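Local coordinates for peptidase S8 and S53, subtilisin, kexin, sedolisin (PDB 4KG7), which probably acts as a subtilisin-like serine endopeptidase, the mycosin MycP3, of the mycobacterial ESX-3 type VII secretion system, at residues Ser107-Ile112 and Ala128-Ile133; Gly269-Phe274 and Ser360-Ala365; Ala304-Ser307 and Arg311-Pro314. All blocks are in the same frame, centred on the assembly; numbering follows the deposited sequence.

Interaction 1 is the core contact of the three, a helix laid on a strand of the central parallel sheet, and it is purely apolar. Interactions 2 and 3 both lie at the surface, yet they are built differently. Interaction 2 joins two loops far apart in sequence and again uses only apolar side chains, with no hydrogen bond crossing between them. Interaction 3 pairs the neighbouring strands of a hairpin and rests on backbone hydrogen bonds, with packing as a supplement. No two contacts share an element; their centres lie 22 to 24 Å apart. Interactions 1 and 3 approach the predicted charge-relay residues, whereas interaction 2 is remote from them.

Interaction 1 (Ser107-Ile112 and Ala128-Ile133); sequences SVAGLI and ARLISI
The contact between 107-112 and 128-133 rests on one side chain of the strand, Leu130, whose two methyl groups divide their work between two residues of the helix. CD1 of Leu130 lies 3.8 Å from CB of Ala109 and equally close to Ala109 O, so this methyl rests partly on the helix backbone. The other branch turns to Ile112: CD2 of Leu130 meets CG2 of Ile112, again at 3.8 Å. With CG2 of Ile112 anti to the backbone N and CG1 anti to the carbonyl carbon (chi1 -63°), it is the short branch of the isoleucine that meets the leucine, and the two side chains cross at a slant. Ala109 and Ile112 are three residues apart and fall on the same side of the helix. CA of Ala109 and CA of Leu130 lie 7.4 Å apart, consistent with the small side chain of Ala109.

No hydrogen bond crosses between the segments. Within the helix, Leu111 N donates to Ser107 O and Ile112 N to Val108 O, while on the strand Ser132 OG is hydrogen-bonded to Gly97 O.

Further apolar packing embeds the pair. Leu130 also touches Val69 and Val85 of the flanking strands. All three residues that touch across the contact are buried. Their side chains join helix 104-113, with the predicted catalytic His104 at its start, to strand 129-134, while Val108 packs on strand 68-73, which carries the predicted charge-relay residue Asp73. The helix is thus seated on the parallel sheet in the beta-alpha-beta unit of strand 85-90, helix 104-113 and strand 129-134 that belongs to the subtilisin fold.

Interaction 2 (Gly269-Phe274 and Ser360-Ala365); sequences GQPSSF and SNLIGA
A proline ring, that of Pro271, carries nearly all of the contact of 269-274 with the side chains of 360-365: two consecutive residues, Leu362 and Ile363, reach the same ring, each crossing it at about a right angle. CD1 of Leu362 touches CB of Pro271 at 3.8 Å and lies almost as near to CG. Ile363 brings two carbons. Its CG2 sits 3.8 Å from CA of Pro271 and close to CG, while CD1 of Ile363 approaches CG and CD of the ring and lies 4.2 Å from Gly269 O. Ile363 has CG1 between its backbone N and carbonyl carbon (chi1 63°), which leaves CG2 anti to the carbonyl carbon; from there both branches can reach the ring.

The turn that presents this pair is held from within. Ser360 OG accepts from Leu362 N at 2.9 Å and from Ile363 N at 3.0 Å, an ST turn and ST motif sharing one oxygen. Gly364 has a positive phi, which favours glycine, and closes the turn by exchanging backbone hydrogen bonds with Ser360 in both directions.

Beyond the segments, Ile363 touches Val265 of strand 259-265 and Leu362 touches Ala277, while Ser272 OG is hydrogen-bonded to Glu288 OE2. The loop after strand 259-265 meets the loop before helix 370-375 at the surface. With no hydrogen bond or charge pair between the two segments, their direct adhesion depends on shape and on withdrawing aliphatic carbon from water, while the bonds to Ser360 OG are consistent with holding the backbone of Leu362 and Ile363 in this turn.

Interaction 3 (Ala304-Ser307 and Arg311-Pro314); sequences ALPS and RLVP
Leu305 and Val313 face each other as an antiparallel hydrogen-bonded pair: Leu305 N donates to Val313 O at 3.0 Å, fairly straight with 161° at the hydrogen, and Val313 N returns the bond to Leu305 O at 2.9 Å. Two residues nearer the turn, the carbonyl of Arg311 is gripped twice by Ser307. The backbone N of Ser307 donates to Arg311 O at 2.8 Å, and Ser307 OG donates to the same oxygen at 3.1 Å, the two donors arriving from opposite faces of the carbonyl plane. The hydroxyl can do this because it stands between its own backbone N and carbonyl carbon (chi1 73°). A weaker CA-H...O contact from Leu312 CA to Leu305 O supplements the strand pairing.

Packing follows the alternation of the strands. On the side of Leu305 and Val313, CG1 of Val313 lies 3.4 Å from Ser307 OG, and its CG2 rests equally near the carbonyl oxygen of Leu305. Leu312 and Pro306 occupy the other side as a non-hydrogen-bonded pair: the Leu312 side chain bends across so that CD2 reaches the Leu305 carbonyl carbon at 3.5 Å, while its CB packs against CB of Ala304 at 4.0 Å.

Outside the pair, Leu305 packs on Ile33, Thr35 and Leu315, and Leu312 touches Leu38. The Leu305 side chain comes to about 6 Å from that of His104 and lies near Ser319, both predicted charge-relay residues, without touching them. Strands 301-306 and 312-314 form a surface beta hairpin whose second strand leads into the helix bearing Ser319, beside the presumed active site of this subtilase.

Interaction 1 (Ser107-Ile112 and Ala128-Ile133)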
ATOM      1  N   SER A 107       5.800  -2.705   9.400  1.00  6.24           N
ATOM      2  CA  SER A 107       5.767  -1.231   9.436  1.00  6.22           C
ATOM      3  C   SER A 107       4.467  -0.728   8.839  1.00  5.95           C
ATOM      4  O   SER A 107       3.800   0.162   9.373  1.00  6.04           O
ATOM      5  CB  SER A 107       6.945  -0.653   8.657  1.00  6.31           C
ATOM      6  OG  SER A 107       8.213  -0.970   9.213  1.00  6.55           O
ATOM      7  N   VAL A 108       4.060  -1.346   7.752  1.00  5.75           N
ATOM      8  CA  VAL A 108       2.805  -0.966   7.088  1.00  5.69           C
ATOM      9  C   VAL A 108       1.598  -1.248   8.003  1.00  5.76           C
ATOM     10  O   VAL A 108       0.756  -0.388   8.240  1.00  5.92           O
ATOM     11  CB  VAL A 108       2.710  -1.708   5.740  1.00  5.62           C
ATOM     12  CG1 VAL A 108       1.292  -1.726   5.199  1.00  5.54           C
ATOM     13  CG2 VAL A 108       3.665  -1.113   4.708  1.00  5.68           C
ATOM     14  N   ALA A 109       1.543  -2.452   8.555  1.00  5.92           N
ATOM     15  CA  ALA A 109       0.467  -2.844   9.465  1.00  6.09           C
ATOM     16  C   ALA A 109       0.396  -1.886  10.660  1.00  6.26           C
ATOM     17  O   ALA A 109      -0.679  -1.483  11.115  1.00  6.58           O
ATOM     18  CB  ALA A 109       0.693  -4.281   9.926  1.00  6.29           C
ATOM     19  N   GLY A 110       1.556  -1.515  11.194  1.00  6.32           N
ATOM     20  CA  GLY A 110       1.595  -0.624  12.327  1.00  6.56           C
ATOM     21  C   GLY A 110       0.972   0.727  12.049  1.00  6.51           C
ATOM     22  O   GLY A 110       0.236   1.283  12.870  1.00  6.72           O
ATOM     23  N   LEU A 111       1.241   1.282  10.870  1.00  6.28           N
ATOM     24  CA  LEU A 111       0.664   2.572  10.522  1.00  6.28           C
ATOM     25  C   LEU A 111      -0.851   2.490  10.417  1.00  6.23           C
ATOM     26  O   LEU A 111      -1.556   3.438  10.744  1.00  6.44           O
ATOM     27  CB  LEU A 111       1.253   3.120   9.224  1.00  6.12           C
ATOM     28  CG  LEU A 111       2.707   3.572   9.296  1.00  6.28           C
ATOM     29  CD1 LEU A 111       3.116   4.015   7.896  1.00  6.28           C
ATOM     30  CD2 LEU A 111       2.913   4.687  10.294  1.00  6.69           C
ATOM     31  N   ILE A 112      -1.348   1.362   9.896  1.00  6.14           N
ATOM     32  CA  ILE A 112      -2.773   1.165   9.659  1.00  6.31           C
ATOM     33  C   ILE A 112      -3.524   1.001  10.977  1.00  6.69           C
ATOM     34  O   ILE A 112      -4.505   1.672  11.198  1.00  6.76           O
ATOM     35  CB  ILE A 112      -3.050  -0.027   8.726  1.00  6.21           C
ATOM     36  CG1 ILE A 112      -2.428   0.256   7.361  1.00  6.13           C
ATOM     37  CG2 ILE A 112      -4.569  -0.282   8.628  1.00  6.37           C
ATOM     38  CD1 ILE A 112      -2.448  -0.925   6.416  1.00  6.05           C
ATOM     39  N   ALA A 128      -9.500  -1.248  14.161  1.00 12.17           N
ATOM     40  CA  ALA A 128      -9.649  -2.130  13.011  1.00 12.10           C
ATOM     41  C   ALA A 128      -8.906  -3.445  13.243  1.00 12.79           C
ATOM     42  O   ALA A 128      -8.027  -3.532  14.089  1.00 13.25           O
ATOM     43  CB  ALA A 128      -9.158  -1.442  11.757  1.00 11.55           C
ATOM     44  N   ARG A 129      -9.269  -4.464  12.498  1.00 13.60           N
ATOM     45  CA  ARG A 129      -8.556  -5.731  12.528  1.00 14.74           C
ATOM     46  C   ARG A 129      -7.775  -5.857  11.245  1.00 12.75           C
ATOM     47  O   ARG A 129      -8.167  -5.320  10.224  1.00 13.10           O
ATOM     48  CB  ARG A 129      -9.539  -6.873  12.667  1.00 18.32           C
ATOM     49  CG  ARG A 129     -10.018  -7.002  14.100  1.00 22.93           C
ATOM     50  CD  ARG A 129     -10.940  -8.184  14.293  1.00 27.19           C
ATOM     51  NE  ARG A 129     -12.158  -8.114  13.472  1.00 31.54           N
ATOM     52  CZ  ARG A 129     -12.326  -8.663  12.263  1.00 35.02           C
ATOM     53  NH1 ARG A 129     -11.353  -9.328  11.649  1.00 34.71           N
ATOM     54  NH2 ARG A 129     -13.506  -8.533  11.654  1.00 38.39           N
ATOM     55  N   LEU A 130      -6.645  -6.532  11.317  1.00 11.23           N
ATOM     56  CA  LEU A 130      -5.830  -6.719  10.155  1.00 10.13           C
ATOM     57  C   LEU A 130      -5.809  -8.183   9.765  1.00  9.58           C
ATOM     58  O   LEU A 130      -5.872  -9.054  10.625  1.00 10.12           O
ATOM     59  CB  LEU A 130      -4.383  -6.316  10.467  1.00 10.19           C
ATOM     60  CG  LEU A 130      -4.211  -4.850  10.833  1.00 10.59           C
ATOM     61  CD1 LEU A 130      -2.796  -4.621  11.340  1.00 11.03           C
ATOM     62  CD2 LEU A 130      -4.534  -3.971   9.652  1.00 10.65           C
ATOM     63  N   ILE A 131      -5.744  -8.436   8.468  1.00  8.63           N
ATOM     64  CA  ILE A 131      -5.401  -9.769   7.929  1.00  8.50           C
ATOM     65  C   ILE A 131      -4.084  -9.614   7.185  1.00  7.66           C
ATOM     66  O   ILE A 131      -3.966  -8.749   6.285  1.00  7.65           O
ATOM     67  CB  ILE A 131      -6.463 -10.288   6.946  1.00  8.79           C
ATOM     68  CG1 ILE A 131      -7.807 -10.451   7.636  1.00  9.46           C
ATOM     69  CG2 ILE A 131      -6.024 -11.622   6.356  1.00  9.07           C
ATOM     70  CD1 ILE A 131      -8.949 -10.564   6.656  1.00  9.81           C
ATOM     71  N   SER A 132      -3.091 -10.425   7.550  1.00  7.41           N
ATOM     72  CA  SER A 132      -1.796 -10.406   6.864  1.00  6.87           C
ATOM     73  C   SER A 132      -1.667 -11.534   5.847  1.00  6.90           C
ATOM     74  O   SER A 132      -1.740 -12.699   6.204  1.00  7.03           O
ATOM     75  CB  SER A 132      -0.666 -10.586   7.853  1.00  6.99           C
ATOM     76  OG  SER A 132       0.547 -10.606   7.150  1.00  6.84           O
ATOM     77  N   ILE A 133      -1.446 -11.159   4.591  1.00  6.59           N
ATOM     78  CA  ILE A 133      -1.193 -12.109   3.499  1.00  6.66           C
ATOM     79  C   ILE A 133       0.214 -11.807   3.000  1.00  6.73           C
ATOM     80  O   ILE A 133       0.485 -10.704   2.492  1.00  6.48           O
ATOM     81  CB  ILE A 133      -2.194 -11.923   2.337  1.00  6.65           C
ATOM     82  CG1 ILE A 133      -3.619 -12.200   2.823  1.00  6.85           C
ATOM     83  CG2 ILE A 133      -1.860 -12.848   1.176  1.00  6.85           C
ATOM     84  CD1 ILE A 133      -4.674 -11.794   1.808  1.00  6.90           C
TER

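Interaction 2 (Gly269-Phe274 and Ser360-Ala365)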
ATOM      1  N   GLY A 269       2.975  18.593   3.285  1.00 11.23           N
ATOM      2  CA  GLY A 269       2.016  18.292   2.260  1.00 10.33           C
ATOM      3  C   GLY A 269       2.525  18.472   0.838  1.00  9.33           C
ATOM      4  O   GLY A 269       1.767  18.326  -0.093  1.00  9.53           O
ATOM      5  N   GLN A 270       3.822  18.745   0.677  1.00  8.75           N
ATOM      6  CA  GLN A 270       4.386  18.853  -0.661  1.00  8.38           C
ATOM      7  C   GLN A 270       4.801  17.481  -1.198  1.00  7.70           C
ATOM      8  O   GLN A 270       5.241  16.626  -0.449  1.00  7.43           O
ATOM      9  CB  GLN A 270       5.608  19.768  -0.662  1.00  8.73           C
ATOM     10  CG  GLN A 270       5.296  21.190  -0.245  1.00  9.23           C
ATOM     11  CD  GLN A 270       4.406  21.902  -1.247  1.00  9.43           C
ATOM     12  OE1 GLN A 270       4.286  21.482  -2.403  1.00  9.29           O
ATOM     13  NE2 GLN A 270       3.822  22.981  -0.836  1.00  9.83           N
ATOM     14  N   PRO A 271       4.704  17.302  -2.521  1.00  7.42           N
ATOM     15  CA  PRO A 271       5.142  16.031  -3.122  1.00  7.13           C
ATOM     16  C   PRO A 271       6.547  15.635  -2.659  1.00  7.17           C
ATOM     17  O   PRO A 271       7.453  16.447  -2.710  1.00  7.33           O
ATOM     18  CB  PRO A 271       5.156  16.347  -4.611  1.00  7.35           C
ATOM     19  CG  PRO A 271       4.117  17.378  -4.792  1.00  7.63           C
ATOM     20  CD  PRO A 271       4.188  18.229  -3.546  1.00  7.79           C
ATOM     21  N   SER A 272       6.727  14.410  -2.199  1.00  6.93           N
ATOM     22  CA  SER A 272       8.052  13.924  -1.872  1.00  7.21           C
ATOM     23  C   SER A 272       8.931  13.829  -3.111  1.00  7.59           C
ATOM     24  O   SER A 272       8.452  13.527  -4.188  1.00  7.67           O
ATOM     25  CB  SER A 272       7.956  12.543  -1.245  1.00  6.92           C
ATOM     26  OG  SER A 272       7.333  12.609   0.038  1.00  6.94           O
ATOM     27  N   SER A 273      10.225  14.108  -2.936  1.00  8.05           N
ATOM     28  CA  SER A 273      11.139  14.127  -4.077  1.00  8.66           C
ATOM     29  C   SER A 273      11.124  12.813  -4.859  1.00  8.41           C
ATOM     30  O   SER A 273      11.341  12.817  -6.095  1.00  9.37           O
ATOM     31  CB  SER A 273      12.553  14.413  -3.608  1.00  9.16           C
ATOM     32  OG  SER A 273      12.995  13.410  -2.719  1.00  9.53           O
ATOM     33  N   PHE A 274      10.898  11.706  -4.154  1.00  7.91           N
ATOM     34  CA  PHE A 274      10.962  10.354  -4.747  1.00  7.67           C
ATOM     35  C   PHE A 274       9.622   9.828  -5.259  1.00  7.30           C
ATOM     36  O   PHE A 274       9.559   8.744  -5.805  1.00  7.36           O
ATOM     37  CB  PHE A 274      11.520   9.374  -3.706  1.00  7.69           C
ATOM     38  CG  PHE A 274      10.755   9.370  -2.414  1.00  7.48           C
ATOM     39  CD1 PHE A 274       9.546   8.683  -2.302  1.00  7.22           C
ATOM     40  CD2 PHE A 274      11.171  10.141  -1.338  1.00  7.73           C
ATOM     41  CE1 PHE A 274       8.819   8.726  -1.126  1.00  7.07           C
ATOM     42  CE2 PHE A 274      10.451  10.170  -0.146  1.00  7.66           C
ATOM     43  CZ  PHE A 274       9.263   9.465  -0.036  1.00  7.31           C
ATOM     44  N   SER A 360      -2.969  16.118  -9.639  1.00 12.43           N
ATOM     45  CA  SER A 360      -1.540  16.097  -9.834  1.00 10.95           C
ATOM     46  C   SER A 360      -1.126  14.666 -10.173  1.00  9.79           C
ATOM     47  O   SER A 360      -1.641  13.726  -9.578  1.00  8.98           O
ATOM     48  CB  SER A 360      -0.901  16.481  -8.506  1.00 10.46           C
ATOM     49  OG  SER A 360       0.481  16.168  -8.475  1.00 10.13           O
ATOM     50  N   ASN A 361      -0.187  14.493 -11.093  1.00  9.31           N
ATOM     51  CA  ASN A 361       0.357  13.166 -11.326  1.00  8.86           C
ATOM     52  C   ASN A 361       1.356  12.752 -10.244  1.00  8.58           C
ATOM     53  O   ASN A 361       1.816  11.611 -10.213  1.00  8.19           O
ATOM     54  CB  ASN A 361       0.950  13.057 -12.724  1.00  9.10           C
ATOM     55  CG  ASN A 361      -0.108  12.908 -13.807  1.00  9.30           C
ATOM     56  OD1 ASN A 361      -1.323  13.045 -13.580  1.00  9.26           O
ATOM     57  ND2 ASN A 361       0.354  12.588 -15.006  1.00  9.41           N
ATOM     58  N   LEU A 362       1.709  13.689  -9.361  1.00  8.62           N
ATOM     59  CA  LEU A 362       2.539  13.340  -8.202  1.00  8.42           C
ATOM     60  C   LEU A 362       1.685  12.926  -6.998  1.00  7.87           C
ATOM     61  O   LEU A 362       1.960  11.944  -6.341  1.00  7.54           O
ATOM     62  CB  LEU A 362       3.456  14.514  -7.834  1.00  9.00           C
ATOM     63  CG  LEU A 362       4.507  14.904  -8.860  1.00  9.78           C
ATOM     64  CD1 LEU A 362       5.098  16.245  -8.423  1.00 10.31           C
ATOM     65  CD2 LEU A 362       5.576  13.830  -9.010  1.00  9.70           C
ATOM     66  N   ILE A 363       0.651  13.701  -6.705  1.00  7.89           N
ATOM     67  CA  ILE A 363      -0.100  13.531  -5.457  1.00  7.50           C
ATOM     68  C   ILE A 363      -1.617  13.467  -5.634  1.00  7.50           C
ATOM     69  O   ILE A 363      -2.361  13.469  -4.653  1.00  7.36           O
ATOM     70  CB  ILE A 363       0.318  14.567  -4.386  1.00  7.68           C
ATOM     71  CG1 ILE A 363      -0.006  15.977  -4.850  1.00  8.20           C
ATOM     72  CG2 ILE A 363       1.792  14.388  -4.037  1.00  7.63           C
ATOM     73  CD1 ILE A 363       0.219  17.027  -3.773  1.00  8.52           C
ATOM     74  N   GLY A 364      -2.088  13.384  -6.879  1.00  7.71           N
ATOM     75  CA  GLY A 364      -3.527  13.206  -7.119  1.00  7.86           C
ATOM     76  C   GLY A 364      -4.285  14.409  -6.598  1.00  8.34           C
ATOM     77  O   GLY A 364      -3.929  15.550  -6.921  1.00  8.87           O
ATOM     78  N   ALA A 365      -5.340  14.154  -5.824  1.00  8.40           N
ATOM     79  CA  ALA A 365      -6.111  15.208  -5.163  1.00  8.97           C
ATOM     80  C   ALA A 365      -5.396  15.824  -3.953  1.00  9.22           C
ATOM     81  O   ALA A 365      -5.944  16.701  -3.282  1.00 10.31           O
ATOM     82  CB  ALA A 365      -7.491  14.659  -4.771  1.00  8.87           C
TER

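Interaction 3 (Ala304-Ser307 and Arg311-Pro314)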
ATOM      1  N   ALA A 304      13.937   2.884  11.055  1.00  9.93           N
ATOM      2  CA  ALA A 304      15.093   2.751  10.166  1.00 10.57           C
ATOM      3  C   ALA A 304      15.271   1.343   9.656  1.00 11.23           C
ATOM      4  O   ALA A 304      14.823   0.389  10.280  1.00 10.63           O
ATOM      5  CB  ALA A 304      16.374   3.199  10.854  1.00 11.37           C
ATOM      6  N   LEU A 305      15.990   1.255   8.543  1.00 12.35           N
ATOM      7  CA  LEU A 305      16.458   0.008   7.940  1.00 14.22           C
ATOM      8  C   LEU A 305      17.887   0.146   7.511  1.00 15.24           C
ATOM      9  O   LEU A 305      18.324   1.238   7.222  1.00 14.60           O
ATOM     10  CB  LEU A 305      15.714  -0.256   6.651  1.00 15.25           C
ATOM     11  CG  LEU A 305      14.374  -0.875   6.806  1.00 16.28           C
ATOM     12  CD1 LEU A 305      13.579  -0.645   5.524  1.00 16.09           C
ATOM     13  CD2 LEU A 305      14.569  -2.351   7.087  1.00 17.42           C
ATOM     14  N   PRO A 306      18.588  -0.983   7.358  1.00 17.13           N
ATOM     15  CA  PRO A 306      19.944  -0.960   6.845  1.00 19.20           C
ATOM     16  C   PRO A 306      20.014  -0.662   5.346  1.00 21.17           C
ATOM     17  O   PRO A 306      19.188  -1.155   4.582  1.00 22.05           O
ATOM     18  CB  PRO A 306      20.477  -2.371   7.172  1.00 19.38           C
ATOM     19  CG  PRO A 306      19.296  -3.209   7.486  1.00 18.97           C
ATOM     20  CD  PRO A 306      18.099  -2.340   7.672  1.00 17.97           C
ATOM     21  N   SER A 307      20.950   0.191   4.945  1.00 23.40           N
ATOM     22  CA  SER A 307      21.200   0.450   3.529  1.00 25.92           C
ATOM     23  C   SER A 307      22.574  -0.122   3.224  1.00 26.69           C
ATOM     24  O   SER A 307      22.948  -1.162   3.787  1.00 27.45           O
ATOM     25  CB  SER A 307      21.119   1.945   3.227  1.00 26.69           C
ATOM     26  OG  SER A 307      22.244   2.638   3.741  1.00 29.19           O
ATOM     27  N   ARG A 311      24.551   0.752   7.085  1.00 19.13           N
ATOM     28  CA  ARG A 311      24.226   2.018   7.737  1.00 19.36           C
ATOM     29  C   ARG A 311      22.725   2.215   7.736  1.00 16.85           C
ATOM     30  O   ARG A 311      22.053   1.971   6.729  1.00 16.09           O
ATOM     31  CB  ARG A 311      24.915   3.184   7.043  1.00 22.29           C
ATOM     32  CG  ARG A 311      26.431   3.084   7.064  1.00 25.87           C
ATOM     33  CD  ARG A 311      27.034   2.968   8.460  1.00 28.85           C
ATOM     34  NE  ARG A 311      26.848   4.176   9.268  1.00 31.30           N
ATOM     35  CZ  ARG A 311      27.574   5.288   9.152  1.00 35.64           C
ATOM     36  NH1 ARG A 311      28.564   5.366   8.260  1.00 38.19           N
ATOM     37  NH2 ARG A 311      27.321   6.329   9.943  1.00 37.74           N
ATOM     38  N   LEU A 312      22.199   2.679   8.860  1.00 14.97           N
ATOM     39  CA  LEU A 312      20.751   2.844   8.975  1.00 13.97           C
ATOM     40  C   LEU A 312      20.292   4.099   8.252  1.00 13.54           C
ATOM     41  O   LEU A 312      20.984   5.111   8.248  1.00 14.02           O
ATOM     42  CB  LEU A 312      20.329   2.892  10.431  1.00 13.67           C
ATOM     43  CG  LEU A 312      20.412   1.575  11.204  1.00 13.89           C
ATOM     44  CD1 LEU A 312      20.021   1.829  12.649  1.00 13.99           C
ATOM     45  CD2 LEU A 312      19.500   0.533  10.582  1.00 13.51           C
ATOM     46  N   VAL A 313      19.121   3.993   7.632  1.00 13.13           N
ATOM     47  CA  VAL A 313      18.496   5.097   6.930  1.00 12.90           C
ATOM     48  C   VAL A 313      17.033   5.143   7.336  1.00 11.97           C
ATOM     49  O   VAL A 313      16.451   4.108   7.707  1.00 11.76           O
ATOM     50  CB  VAL A 313      18.635   4.961   5.405  1.00 13.30           C
ATOM     51  CG1 VAL A 313      20.101   5.005   4.999  1.00 14.30           C
ATOM     52  CG2 VAL A 313      17.956   3.691   4.911  1.00 13.43           C
ATOM     53  N   PRO A 314      16.418   6.334   7.256  1.00 11.55           N
ATOM     54  CA  PRO A 314      15.004   6.435   7.667  1.00 11.06           C
ATOM     55  C   PRO A 314      14.084   5.625   6.766  1.00 10.68           C
ATOM     56  O   PRO A 314      14.441   5.239   5.633  1.00 11.63           O
ATOM     57  CB  PRO A 314      14.705   7.938   7.548  1.00 11.21           C
ATOM     58  CG  PRO A 314      16.023   8.601   7.615  1.00 11.78           C
ATOM     59  CD  PRO A 314      16.990   7.656   6.964  1.00 11.85           C
TER